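Local coordinates for protein geranyltranstransferase (Staphylococcus aureus, PDB 1RTR) that joins isopentenyl diphosphate head-to-tail to an allylic diphosphate, probably in two rounds, to make farnesyl diphosphate, the fifteen-carbon precursor of larger isoprenoids, at residues V48-T53 against V186-D191; S56-Y61 against D273-T278; G64-I69 against F120-S125; Y206-G211 against T259-A264. All blocks are in the same frame, centred on the assembly; numbering follows the deposited sequence.

Contact 1: V48-T53 against V186-D191; sequences VLLLLT and VMSAAD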
loop_
_atom_site.group_PDB
_atom_site.type_symbol
_atom_site.label_atom_id
_atom_site.label_comp_id
_atom_site.label_asym_id
_atom_site.label_seq_id
_atom_site.Cartn_x
_atom_site.Cartn_y
_atom_site.Cartn_z
ATOM N N VAL A 48 -14.199 -10.255 10.401
ATOM C CA VAL A 48 -15.017 -10.826 11.465
ATOM C C VAL A 48 -14.154 -11.316 12.619
ATOM O O VAL A 48 -14.460 -11.044 13.790
ATOM C CB VAL A 48 -15.951 -11.917 10.929
ATOM C CG1 VAL A 48 -16.344 -12.878 12.031
ATOM C CG2 VAL A 48 -17.212 -11.270 10.323
ATOM N N LEU A 49 -13.067 -12.012 12.284
ATOM C CA LEU A 49 -12.066 -12.423 13.264
ATOM C C LEU A 49 -11.627 -11.256 14.121
ATOM O O LEU A 49 -11.620 -11.369 15.344
ATOM C CB LEU A 49 -10.852 -13.056 12.580
ATOM C CG LEU A 49 -9.791 -13.705 13.475
ATOM C CD1 LEU A 49 -10.422 -14.680 14.475
ATOM C CD2 LEU A 49 -8.763 -14.421 12.623
ATOM N N LEU A 50 -11.277 -10.135 13.486
ATOM C CA LEU A 50 -10.778 -8.963 14.215
ATOM C C LEU A 50 -11.849 -8.419 15.169
ATOM O O LEU A 50 -11.592 -8.196 16.362
ATOM C CB LEU A 50 -10.259 -7.905 13.229
ATOM C CG LEU A 50 -10.014 -6.395 13.439
ATOM C CD1 LEU A 50 -9.800 -5.917 14.856
ATOM C CD2 LEU A 50 -8.853 -5.947 12.570
ATOM N N LEU A 51 -13.052 -8.231 14.632
ATOM C CA LEU A 51 -14.218 -7.827 15.415
ATOM C C LEU A 51 -14.478 -8.756 16.608
ATOM O O LEU A 51 -14.557 -8.291 17.757
ATOM C CB LEU A 51 -15.447 -7.739 14.498
ATOM C CG LEU A 51 -15.777 -6.416 13.768
ATOM C CD1 LEU A 51 -14.696 -5.304 13.870
ATOM C CD2 LEU A 51 -16.165 -6.681 12.320
ATOM N N LEU A 52 -14.578 -10.064 16.356
ATOM C CA LEU A 52 -14.832 -11.033 17.441
ATOM C C LEU A 52 -13.714 -11.090 18.486
ATOM O O LEU A 52 -13.996 -11.223 19.686
ATOM C CB LEU A 52 -15.161 -12.429 16.889
ATOM C CG LEU A 52 -16.514 -12.523 16.149
ATOM C CD1 LEU A 52 -16.640 -13.773 15.324
ATOM C CD2 LEU A 52 -17.690 -12.408 17.103
ATOM N N THR A 53 -12.458 -10.961 18.056
ATOM C CA THR A 53 -11.336 -10.901 18.999
ATOM C C THR A 53 -11.455 -9.736 19.997
ATOM O O THR A 53 -11.182 -9.905 21.195
ATOM C CB THR A 53 -9.971 -10.837 18.244
ATOM O OG1 THR A 53 -9.828 -11.979 17.393
ATOM C CG2 THR A 53 -8.803 -10.952 19.208
ATOM N N VAL A 186 -6.163 -10.765 14.787
ATOM C CA VAL A 186 -6.279 -10.930 16.238
ATOM C C VAL A 186 -5.351 -10.017 17.026
ATOM O O VAL A 186 -5.751 -9.550 18.103
ATOM C CB VAL A 186 -6.311 -12.436 16.752
ATOM C CG1 VAL A 186 -6.431 -13.431 15.612
ATOM C CG2 VAL A 186 -5.157 -12.769 17.739
ATOM N N MET A 187 -4.153 -9.731 16.491
ATOM C CA MET A 187 -3.154 -8.932 17.211
ATOM C C MET A 187 -3.424 -7.431 17.134
ATOM O O MET A 187 -3.149 -6.693 18.094
ATOM C CB MET A 187 -1.718 -9.237 16.741
ATOM C CG MET A 187 -1.226 -10.670 16.993
ATOM S SD MET A 187 -1.499 -11.312 18.692
ATOM C CE MET A 187 -0.209 -10.372 19.550
ATOM N N SER A 188 -3.949 -6.965 16.004
ATOM C CA SER A 188 -4.437 -5.587 15.933
ATOM C C SER A 188 -5.516 -5.386 17.010
ATOM O O SER A 188 -5.514 -4.372 17.726
ATOM C CB SER A 188 -4.967 -5.242 14.536
ATOM O OG SER A 188 -6.226 -5.859 14.301
ATOM N N ALA A 189 -6.391 -6.377 17.162
ATOM C CA ALA A 189 -7.412 -6.323 18.211
ATOM C C ALA A 189 -6.767 -6.303 19.592
ATOM O O ALA A 189 -7.110 -5.483 20.453
ATOM C CB ALA A 189 -8.415 -7.474 18.078
ATOM N N ALA A 190 -5.802 -7.182 19.804
ATOM C CA ALA A 190 -5.133 -7.235 21.095
ATOM C C ALA A 190 -4.528 -5.884 21.424
ATOM O O ALA A 190 -4.492 -5.474 22.599
ATOM C CB ALA A 190 -4.077 -8.303 21.086
ATOM N N ASP A 191 -4.056 -5.201 20.378
ATOM C CA ASP A 191 -3.448 -3.868 20.503
ATOM C C ASP A 191 -4.469 -2.760 20.800
ATOM O O ASP A 191 -4.215 -1.867 21.620
ATOM C CB ASP A 191 -2.624 -3.535 19.253
ATOM C CG ASP A 191 -1.205 -4.082 19.326
ATOM O OD1 ASP A 191 -0.789 -4.515 20.425
ATOM O OD2 ASP A 191 -0.428 -4.131 18.343
#

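Contact 2: S56-Y61 against D273-T278; sequences SLNTEY and DEQFNT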
loop_
_atom_site.group_PDB
_atom_site.type_symbol
_atom_site.label_atom_id
_atom_site.label_comp_id
_atom_site.label_asym_id
_atom_site.label_seq_id
_atom_site.Cartn_x
_atom_site.Cartn_y
_atom_site.Cartn_z
ATOM N N SER A 56 -14.164 -10.681 22.586
ATOM C CA SER A 56 -13.601 -11.613 23.563
ATOM C C SER A 56 -12.758 -10.895 24.579
ATOM O O SER A 56 -12.608 -11.358 25.714
ATOM C CB SER A 56 -12.706 -12.651 22.889
ATOM O OG SER A 56 -13.318 -13.200 21.745
ATOM N N LEU A 57 -12.162 -9.787 24.165
ATOM C CA LEU A 57 -11.269 -9.048 25.041
ATOM C C LEU A 57 -11.983 -7.910 25.791
ATOM O O LEU A 57 -11.333 -6.981 26.286
ATOM C CB LEU A 57 -10.074 -8.535 24.240
ATOM C CG LEU A 57 -8.746 -9.312 24.122
ATOM C CD1 LEU A 57 -8.806 -10.806 24.509
ATOM C CD2 LEU A 57 -8.182 -9.117 22.708
ATOM N N ASN A 58 -13.316 -7.987 25.875
ATOM C CA ASN A 58 -14.115 -7.049 26.672
ATOM C C ASN A 58 -14.095 -5.608 26.141
ATOM O O ASN A 58 -14.262 -4.648 26.896
ATOM C CB ASN A 58 -13.676 -7.069 28.149
ATOM C CG ASN A 58 -13.811 -8.443 28.789
ATOM O OD1 ASN A 58 -14.642 -9.262 28.385
ATOM N ND2 ASN A 58 -12.981 -8.702 29.795
ATOM N N THR A 59 -13.893 -5.464 24.838
ATOM C CA THR A 59 -13.682 -4.157 24.254
ATOM C C THR A 59 -14.768 -3.902 23.236
ATOM O O THR A 59 -15.241 -4.835 22.579
ATOM C CB THR A 59 -12.286 -4.111 23.625
ATOM O OG1 THR A 59 -11.310 -4.224 24.668
ATOM C CG2 THR A 59 -11.982 -2.744 23.030
ATOM N N GLU A 60 -15.185 -2.644 23.122
ATOM C CA GLU A 60 -16.199 -2.274 22.138
ATOM C C GLU A 60 -15.728 -2.630 20.726
ATOM O O GLU A 60 -14.799 -2.018 20.202
ATOM C CB GLU A 60 -16.558 -0.784 22.250
ATOM C CG GLU A 60 -17.592 -0.306 21.239
ATOM C CD GLU A 60 -18.777 -1.250 21.118
ATOM O OE1 GLU A 60 -19.256 -1.481 19.967
ATOM O OE2 GLU A 60 -19.229 -1.759 22.178
ATOM N N TYR A 61 -16.377 -3.618 20.118
ATOM C CA TYR A 61 -15.954 -4.103 18.810
ATOM C C TYR A 61 -15.918 -3.034 17.703
ATOM O O TYR A 61 -15.201 -3.197 16.698
ATOM C CB TYR A 61 -16.757 -5.348 18.388
ATOM C CG TYR A 61 -18.037 -5.069 17.646
ATOM C CD1 TYR A 61 -19.266 -5.043 18.317
ATOM C CD2 TYR A 61 -18.030 -4.852 16.274
ATOM C CE1 TYR A 61 -20.445 -4.791 17.643
ATOM C CE2 TYR A 61 -19.203 -4.598 15.590
ATOM C CZ TYR A 61 -20.406 -4.567 16.278
ATOM O OH TYR A 61 -21.566 -4.309 15.583
ATOM N N ASP A 273 -6.274 -15.862 30.358
ATOM C CA ASP A 273 -6.800 -15.624 31.704
ATOM C C ASP A 273 -8.330 -15.419 31.725
ATOM O O ASP A 273 -8.919 -14.885 30.772
ATOM C CB ASP A 273 -5.975 -14.547 32.442
ATOM C CG ASP A 273 -6.799 -13.359 32.927
ATOM O OD1 ASP A 273 -7.911 -13.542 33.486
ATOM O OD2 ASP A 273 -6.368 -12.185 32.821
ATOM N N GLU A 274 -8.953 -15.869 32.818
ATOM C CA GLU A 274 -10.389 -16.172 32.837
ATOM C C GLU A 274 -11.359 -14.991 32.686
ATOM O O GLU A 274 -12.538 -15.197 32.384
ATOM C CB GLU A 274 -10.740 -17.051 34.051
ATOM C CG GLU A 274 -10.984 -16.314 35.369
ATOM C CD GLU A 274 -12.203 -16.856 36.116
ATOM O OE1 GLU A 274 -12.050 -17.849 36.877
ATOM O OE2 GLU A 274 -13.317 -16.296 35.927
ATOM N N GLN A 275 -10.850 -13.771 32.863
ATOM C CA GLN A 275 -11.631 -12.552 32.651
ATOM C C GLN A 275 -12.028 -12.337 31.191
ATOM O O GLN A 275 -12.934 -11.550 30.909
ATOM C CB GLN A 275 -10.883 -11.331 33.187
ATOM C CG GLN A 275 -10.122 -10.548 32.137
ATOM C CD GLN A 275 -9.189 -9.528 32.739
ATOM O OE1 GLN A 275 -8.268 -9.881 33.469
ATOM N NE2 GLN A 275 -9.421 -8.260 32.437
ATOM N N PHE A 276 -11.351 -13.032 30.273
ATOM C CA PHE A 276 -11.719 -13.028 28.855
ATOM C C PHE A 276 -12.462 -14.309 28.504
ATOM O O PHE A 276 -11.983 -15.401 28.778
ATOM C CB PHE A 276 -10.492 -12.858 27.937
ATOM C CG PHE A 276 -9.606 -11.700 28.300
ATOM C CD1 PHE A 276 -10.083 -10.387 28.247
ATOM C CD2 PHE A 276 -8.295 -11.916 28.697
ATOM C CE1 PHE A 276 -9.263 -9.301 28.592
ATOM C CE2 PHE A 276 -7.466 -10.847 29.042
ATOM C CZ PHE A 276 -7.957 -9.528 28.988
ATOM N N ASN A 277 -13.633 -14.151 27.896
ATOM C CA ASN A 277 -14.464 -15.251 27.423
ATOM C C ASN A 277 -14.186 -15.562 25.942
ATOM O O ASN A 277 -14.481 -14.754 25.052
ATOM C CB ASN A 277 -15.940 -14.884 27.621
ATOM C CG ASN A 277 -16.879 -16.053 27.399
ATOM O OD1 ASN A 277 -17.540 -16.494 28.328
ATOM N ND2 ASN A 277 -16.961 -16.548 26.163
ATOM N N THR A 278 -13.658 -16.754 25.682
ATOM C CA THR A 278 -13.151 -17.106 24.359
ATOM C C THR A 278 -14.125 -17.907 23.507
ATOM O O THR A 278 -13.760 -18.384 22.433
ATOM C CB THR A 278 -11.840 -17.885 24.491
ATOM O OG1 THR A 278 -12.091 -19.115 25.183
ATOM C CG2 THR A 278 -10.848 -17.146 25.404
HETATM O O HOH W 1 -14.771 -11.730 27.213
#

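Contact 3: G64-I69 against F120-S125; sequences GMKSAI and FELISS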
loop_
_atom_site.group_PDB
_atom_site.type_symbol
_atom_site.label_atom_id
_atom_site.label_comp_id
_atom_site.label_asym_id
_atom_site.label_seq_id
_atom_site.Cartn_x
_atom_site.Cartn_y
_atom_site.Cartn_z
ATOM N N GLY A 64 -12.734 -1.317 16.268
ATOM C CA GLY A 64 -11.924 -1.945 15.246
ATOM C C GLY A 64 -12.544 -2.010 13.871
ATOM O O GLY A 64 -11.984 -2.651 12.970
ATOM N N MET A 65 -13.688 -1.355 13.685
ATOM C CA MET A 65 -14.370 -1.429 12.394
ATOM C C MET A 65 -13.527 -0.918 11.233
ATOM O O MET A 65 -13.463 -1.572 10.189
ATOM C CB MET A 65 -15.721 -0.721 12.392
ATOM C CG MET A 65 -16.494 -0.986 11.085
ATOM S SD MET A 65 -16.983 -2.725 10.930
ATOM C CE MET A 65 -16.535 -3.088 9.433
ATOM N N LYS A 66 -12.885 0.239 11.403
ATOM C CA LYS A 66 -12.070 0.788 10.327
ATOM C C LYS A 66 -10.897 -0.137 9.990
ATOM O O LYS A 66 -10.639 -0.387 8.809
ATOM C CB LYS A 66 -11.623 2.226 10.627
ATOM C CG LYS A 66 -12.728 3.277 10.412
ATOM C CD LYS A 66 -12.162 4.600 9.885
ATOM C CE LYS A 66 -12.918 5.830 10.412
ATOM N NZ LYS A 66 -14.167 6.093 9.626
ATOM N N SER A 67 -10.222 -0.664 11.021
ATOM C CA SER A 67 -9.128 -1.631 10.838
ATOM C C SER A 67 -9.601 -2.886 10.104
ATOM O O SER A 67 -8.935 -3.351 9.178
ATOM C CB SER A 67 -8.498 -2.015 12.180
ATOM O OG SER A 67 -7.794 -0.917 12.736
ATOM N N ALA A 68 -10.768 -3.406 10.507
ATOM C CA ALA A 68 -11.419 -4.521 9.826
ATOM C C ALA A 68 -11.723 -4.212 8.363
ATOM O O ALA A 68 -11.490 -5.060 7.491
ATOM C CB ALA A 68 -12.692 -4.939 10.565
ATOM N N ILE A 69 -12.240 -3.012 8.087
ATOM C CA ILE A 69 -12.500 -2.592 6.703
ATOM C C ILE A 69 -11.194 -2.534 5.915
ATOM O O ILE A 69 -11.106 -3.078 4.807
ATOM C CB ILE A 69 -13.218 -1.215 6.648
ATOM C CG1 ILE A 69 -14.603 -1.276 7.303
ATOM C CG2 ILE A 69 -13.346 -0.733 5.218
ATOM C CD1 ILE A 69 -15.568 -2.288 6.649
ATOM N N PHE A 120 -4.591 2.017 4.302
ATOM C CA PHE A 120 -3.738 2.807 5.184
ATOM C C PHE A 120 -4.346 4.158 5.553
ATOM O O PHE A 120 -4.241 4.603 6.701
ATOM C CB PHE A 120 -2.339 2.931 4.590
ATOM C CG PHE A 120 -1.606 1.630 4.570
ATOM C CD1 PHE A 120 -1.097 1.088 5.747
ATOM C CD2 PHE A 120 -1.467 0.916 3.397
ATOM C CE1 PHE A 120 -0.440 -0.129 5.748
ATOM C CE2 PHE A 120 -0.816 -0.306 3.391
ATOM C CZ PHE A 120 -0.298 -0.834 4.572
ATOM N N GLU A 121 -5.002 4.795 4.586
ATOM C CA GLU A 121 -5.743 6.024 4.839
ATOM C C GLU A 121 -6.793 5.817 5.910
ATOM O O GLU A 121 -6.931 6.637 6.814
ATOM C CB GLU A 121 -6.415 6.507 3.558
ATOM C CG GLU A 121 -6.639 8.004 3.508
ATOM C CD GLU A 121 -8.107 8.365 3.440
ATOM O OE1 GLU A 121 -8.852 7.938 4.361
ATOM O OE2 GLU A 121 -8.513 9.073 2.464
ATOM N N LEU A 122 -7.523 4.711 5.804
ATOM C CA LEU A 122 -8.626 4.402 6.708
ATOM C C LEU A 122 -8.205 4.256 8.167
ATOM O O LEU A 122 -8.869 4.789 9.055
ATOM C CB LEU A 122 -9.370 3.152 6.229
ATOM C CG LEU A 122 -10.885 3.101 6.464
ATOM C CD1 LEU A 122 -11.598 4.430 6.133
ATOM C CD2 LEU A 122 -11.482 1.964 5.670
ATOM N N ILE A 123 -7.101 3.552 8.422
ATOM C CA ILE A 123 -6.643 3.368 9.797
ATOM C C ILE A 123 -6.104 4.683 10.322
ATOM O O ILE A 123 -6.424 5.082 11.448
ATOM C CB ILE A 123 -5.583 2.230 9.923
ATOM C CG1 ILE A 123 -6.254 0.865 9.805
ATOM C CG2 ILE A 123 -4.807 2.336 11.252
ATOM C CD1 ILE A 123 -5.372 -0.188 9.243
ATOM N N SER A 124 -5.302 5.352 9.496
ATOM C CA SER A 124 -4.661 6.603 9.892
ATOM C C SER A 124 -5.672 7.721 10.178
ATOM O O SER A 124 -5.352 8.681 10.884
ATOM C CB SER A 124 -3.635 7.046 8.849
ATOM O OG SER A 124 -4.262 7.473 7.658
ATOM N N SER A 125 -6.892 7.564 9.666
ATOM C CA SER A 125 -7.953 8.546 9.877
ATOM C C SER A 125 -8.974 8.196 10.957
ATOM O O SER A 125 -9.859 9.002 11.245
ATOM C CB SER A 125 -8.679 8.835 8.559
ATOM O OG SER A 125 -9.518 7.755 8.197
#

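Contact 4: Y206-G211 against T259-A264; sequences YSYHLG and TYHRDA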
loop_
_atom_site.group_PDB
_atom_site.type_symbol
_atom_site.label_atom_id
_atom_site.label_comp_id
_atom_site.label_asym_id
_atom_site.label_seq_id
_atom_site.Cartn_x
_atom_site.Cartn_y
_atom_site.Cartn_z
ATOM N N TYR A 206 -2.293 -18.763 19.076
ATOM C CA TYR A 206 -3.633 -19.121 18.654
ATOM C C TYR A 206 -3.803 -18.757 17.192
ATOM O O TYR A 206 -4.235 -19.595 16.398
ATOM C CB TYR A 206 -4.705 -18.455 19.524
ATOM C CG TYR A 206 -6.070 -18.390 18.853
ATOM C CD1 TYR A 206 -6.475 -17.250 18.151
ATOM C CD2 TYR A 206 -6.939 -19.475 18.898
ATOM C CE1 TYR A 206 -7.730 -17.193 17.530
ATOM C CE2 TYR A 206 -8.186 -19.430 18.278
ATOM C CZ TYR A 206 -8.577 -18.286 17.607
ATOM O OH TYR A 206 -9.802 -18.249 16.997
ATOM N N SER A 207 -3.444 -17.523 16.822
ATOM C CA SER A 207 -3.675 -17.041 15.451
ATOM C C SER A 207 -2.847 -17.786 14.421
ATOM O O SER A 207 -3.333 -18.095 13.326
ATOM C CB SER A 207 -3.438 -15.532 15.343
ATOM O OG SER A 207 -2.054 -15.241 15.260
ATOM N N TYR A 208 -1.598 -18.085 14.779
ATOM C CA TYR A 208 -0.737 -18.892 13.917
ATOM C C TYR A 208 -1.345 -20.260 13.610
ATOM O O TYR A 208 -1.454 -20.645 12.440
ATOM C CB TYR A 208 0.662 -19.063 14.519
ATOM C CG TYR A 208 1.450 -20.137 13.810
ATOM C CD1 TYR A 208 1.550 -21.427 14.351
ATOM C CD2 TYR A 208 2.077 -19.877 12.590
ATOM C CE1 TYR A 208 2.270 -22.423 13.703
ATOM C CE2 TYR A 208 2.795 -20.874 11.922
ATOM C CZ TYR A 208 2.888 -22.145 12.488
ATOM O OH TYR A 208 3.593 -23.137 11.849
ATOM N N HIS A 209 -1.754 -20.986 14.651
ATOM C CA HIS A 209 -2.331 -22.327 14.460
ATOM C C HIS A 209 -3.648 -22.269 13.721
ATOM O O HIS A 209 -3.900 -23.077 12.812
ATOM C CB HIS A 209 -2.476 -23.073 15.793
ATOM C CG HIS A 209 -1.165 -23.419 16.416
ATOM N ND1 HIS A 209 -0.267 -24.281 15.823
ATOM C CD2 HIS A 209 -0.577 -22.986 17.555
ATOM C CE1 HIS A 209 0.813 -24.375 16.579
ATOM N NE2 HIS A 209 0.652 -23.599 17.638
ATOM N N LEU A 210 -4.478 -21.290 14.081
ATOM C CA LEU A 210 -5.740 -21.084 13.369
ATOM C C LEU A 210 -5.482 -20.888 11.875
ATOM O O LEU A 210 -6.210 -21.427 11.040
ATOM C CB LEU A 210 -6.502 -19.891 13.945
ATOM C CG LEU A 210 -7.840 -19.570 13.276
ATOM C CD1 LEU A 210 -8.866 -20.622 13.683
ATOM C CD2 LEU A 210 -8.306 -18.171 13.659
ATOM N N GLY A 211 -4.430 -20.135 11.551
ATOM C CA GLY A 211 -4.060 -19.873 10.172
ATOM C C GLY A 211 -3.642 -21.102 9.395
ATOM O O GLY A 211 -4.046 -21.277 8.241
ATOM N N THR A 259 -5.589 -31.725 12.833
ATOM C CA THR A 259 -5.943 -31.974 14.230
ATOM C C THR A 259 -4.912 -31.391 15.173
ATOM O O THR A 259 -5.267 -30.838 16.206
ATOM C CB THR A 259 -6.141 -33.496 14.471
ATOM O OG1 THR A 259 -7.269 -33.952 13.709
ATOM C CG2 THR A 259 -6.536 -33.796 15.916
ATOM N N TYR A 260 -3.636 -31.511 14.819
ATOM C CA TYR A 260 -2.566 -30.943 15.634
ATOM C C TYR A 260 -2.700 -29.405 15.798
ATOM O O TYR A 260 -2.518 -28.863 16.890
ATOM C CB TYR A 260 -1.198 -31.315 15.058
ATOM C CG TYR A 260 -0.118 -30.354 15.484
ATOM C CD1 TYR A 260 0.404 -30.397 16.777
ATOM C CD2 TYR A 260 0.343 -29.366 14.611
ATOM C CE1 TYR A 260 1.380 -29.492 17.180
ATOM C CE2 TYR A 260 1.313 -28.459 15.007
ATOM C CZ TYR A 260 1.825 -28.528 16.290
ATOM O OH TYR A 260 2.789 -27.637 16.685
ATOM N N HIS A 261 -3.007 -28.712 14.707
ATOM C CA HIS A 261 -3.218 -27.271 14.755
ATOM C C HIS A 261 -4.500 -26.895 15.514
ATOM O O HIS A 261 -4.493 -25.970 16.343
ATOM C CB HIS A 261 -3.212 -26.693 13.340
ATOM C CG HIS A 261 -1.848 -26.630 12.740
ATOM N ND1 HIS A 261 -0.796 -25.994 13.364
ATOM C CD2 HIS A 261 -1.348 -27.161 11.601
ATOM C CE1 HIS A 261 0.291 -26.121 12.623
ATOM N NE2 HIS A 261 -0.018 -26.827 11.549
ATOM N N ARG A 262 -5.578 -27.632 15.224
ATOM C CA ARG A 262 -6.834 -27.557 15.975
ATOM C C ARG A 262 -6.537 -27.649 17.462
ATOM O O ARG A 262 -6.961 -26.801 18.232
ATOM C CB ARG A 262 -7.774 -28.693 15.535
ATOM C CG ARG A 262 -9.180 -28.741 16.166
ATOM C CD ARG A 262 -9.194 -28.848 17.689
ATOM N NE ARG A 262 -9.761 -30.097 18.215
ATOM C CZ ARG A 262 -11.060 -30.363 18.302
ATOM N NH1 ARG A 262 -11.457 -31.510 18.821
ATOM N NH2 ARG A 262 -11.965 -29.489 17.869
ATOM N N ASP A 263 -5.769 -28.658 17.857
ATOM C CA ASP A 263 -5.499 -28.903 19.265
ATOM C C ASP A 263 -4.647 -27.821 19.883
ATOM O O ASP A 263 -4.858 -27.448 21.029
ATOM C CB ASP A 263 -4.841 -30.275 19.466
ATOM C CG ASP A 263 -5.817 -31.420 19.291
ATOM O OD1 ASP A 263 -5.371 -32.587 19.284
ATOM O OD2 ASP A 263 -7.052 -31.253 19.144
ATOM N N ALA A 264 -3.674 -27.324 19.129
ATOM C CA ALA A 264 -2.769 -26.284 19.632
ATOM C C ALA A 264 -3.486 -24.934 19.744
ATOM O O ALA A 264 -3.214 -24.164 20.661
ATOM C CB ALA A 264 -1.514 -26.181 18.760
#

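Contact 1: V48-T53 against V186-D191
Leu49, Leu50 and Thr53 pack on Val186, Ser188 and Ala189 in a buried helix-helix contact without a hydrogen bond across it, in which helices 45-56 and 179-193 run roughly side by side in the same sense. The short axes approach to 8.2 Å and cross at -32°, a spacing that suits the small residues on helix 179-193. The single methyl of Ala189 settles between two residues one turn apart, with CB 3.7 Å from CG2 of Thr53 and 3.8 Å from CD1 of Leu50. Thr53 turns its own methyl, CG2, to the interface because CG2 lies anti to its backbone nitrogen, while OG1 (chi1 -58°) swings back to bond with Leu49 O at 2.8 Å. This carbonyl also receives the amide of Thr53, the two donors arriving from opposite faces of its plane, so a buried hydroxyl is satisfied inside its own helix and a threonine can serve as an apolar surface. Such packing of mostly apolar helices is the substance of the all-helical isoprenoid synthase fold. The branched Val186 packs between Thr53 and Leu49: its CB is 3.6 Å from OG1 of Thr53, and its CG1 lies 3.9 Å from CD2 of Leu49, the two side chains meeting at a slant. Farther round the helix, the branches of Leu50 lie beside the hydroxyl of Ser188, which is bonded to the carbonyl of Ala185. Leu49 and Val186 reach on to helix 197-227 through Leu210 and Ser207.

Contact 2: S56-Y61 against D273-T278
Asn58 both ends a helix and ties that end to Gln275, and for this it adopts the left-handed backbone conformation (phi 66°) that asparagine tolerates better than most residues with a side chain. With CG set beside the backbone nitrogen (chi1 -59°), the amide reaches across and its ND2 donates to Gln275 O at 3.1 Å in a nearly straight bond of 170°. The acceptor lies close to the amide plane of Asn58, although the donor stands well above the plane of the Gln275 carbonyl. On the other branch, OD1 accepts from a water at 2.7 Å; the same water donates to Ser56 O and accepts from Asn277 N at 2.8 Å, so three polar groups from the two segments share it. Asn58 is the C-prime residue of a Schellman motif closing helix 45-56, with Thr59 N bonded back to Leu54 O, while Asp273 to Phe276 form a type I turn in which Asp273 OD1 takes the amide of Gln275, an Asx turn. Next to these polar bonds Phe276 supplies the apolar part. Leu57 CD1 sits over one face of the Phe276 ring, 4.1 Å from its centroid, as a CH-pi contact offset toward the rim; CG of Gln275 covers the opposite face. Leu57 and Phe276 both continue onto Val195, in the loop between helices 179-193 and 197-227.

Contact 3: G64-I69 against F120-S125
Lys66, Ser67 and Ile69 meet Leu122, Ile123 and Ser125 without any flat side-chain group in the interface, so there is no face or edge to fill; the one ring, that of Phe120, lies beyond the contact and stacks on Phe120 of the second subunit. Leu122 points into the gap between residues one turn apart on helix 65-83 and splits its branches: CD1 is 3.8 Å from CD of Lys66, and CD2 faces CG2 of Ile69, modelled at 3.3 Å, which is doubtfully short. The methylene chain of Lys66 crosses Leu122 at about a right angle. Bent at chi2 and again further out, it lays CD 3.4 Å from Leu122 O. On the other flank CG1 of Ile123 abuts OG of Ser67 at 3.8 Å, a small hydroxyl that lets the backbones come close, with CA to CA 5.7 Å between Ser67 and Ile123. Helices 65-83 and 105-124 are nearly antiparallel (172°), neighbours in the helical bundle of the prenyltransferase fold, and the second subunit packs against Glu121 and Ser124 of the latter helix and Ser125 just after it. No hydrogen bond joins the two segments. Their cohesion rests on shape and dispersion, with lysine suited to the partly exposed border because it can spend its carbons on Leu122 while carrying its charge at the far end.

Contact 4: Y206-G211 against T259-A264
The imidazole of His209 meets that of His261 rim to rim, planes 38° apart and neither ring over the other. ND1 of His209 and ND1 of His261 lie 3.0 Å apart in a hydrogen bond close to straight (171°), each nitrogen lying near the plane of the other's ring. Both side chains set CG beside the backbone nitrogen (chi1 -67° for His209), which turns each ring across the gap between helices 197-227 and 245-270. These segments run antiparallel, their axes 8.3 Å apart, with His209 and His261 directly opposed. The faces of His209 are taken as well: CB of Ala264 stands over the ring centre, 3.4 Å from the centroid, as a CH-pi contact, and CD1 of Tyr208 lies over the opposite face. Alanine suits that spot, since a lone methyl can stand directly over the ring at so close a helix spacing. Tyr260 belongs to the same aromatic cluster, its plane nearly perpendicular to that of His209 and its OH 3.8 Å from CE1 of His209; its CD2 also covers a face of His261. Met212, Met213 and Ile216 of helix 197-227 also pack on the buried His261. One ND1, of either ring, must carry the hydrogen and the other a lone pair; the accepting ring would then be neutral, with its proton on NE2, so a state with both imidazoles positively charged is probably disfavoured.

In the fold
Contact 1 is the hub of the set: it touches contacts 2, 3 and 4, whose centres lie about 11, 13 and 16 Å from its own. Helix 45-56 carries half of contact 1 and leads through the loop of contact 2 into helix 65-83 of contact 3; helix 179-193 is followed by helix 197-227 of contact 4. Contacts 3 and 4, about 27 Å apart between centres, lie on opposite sides of the chain's centre. In sequence, contact 2 spans contacts 3 and 4, joining early and late helices. The contacts thus knit one all-helical domain, in which helix 65-83 ends in the first and helix 197-227 carries the second of the family's aspartate-rich motifs.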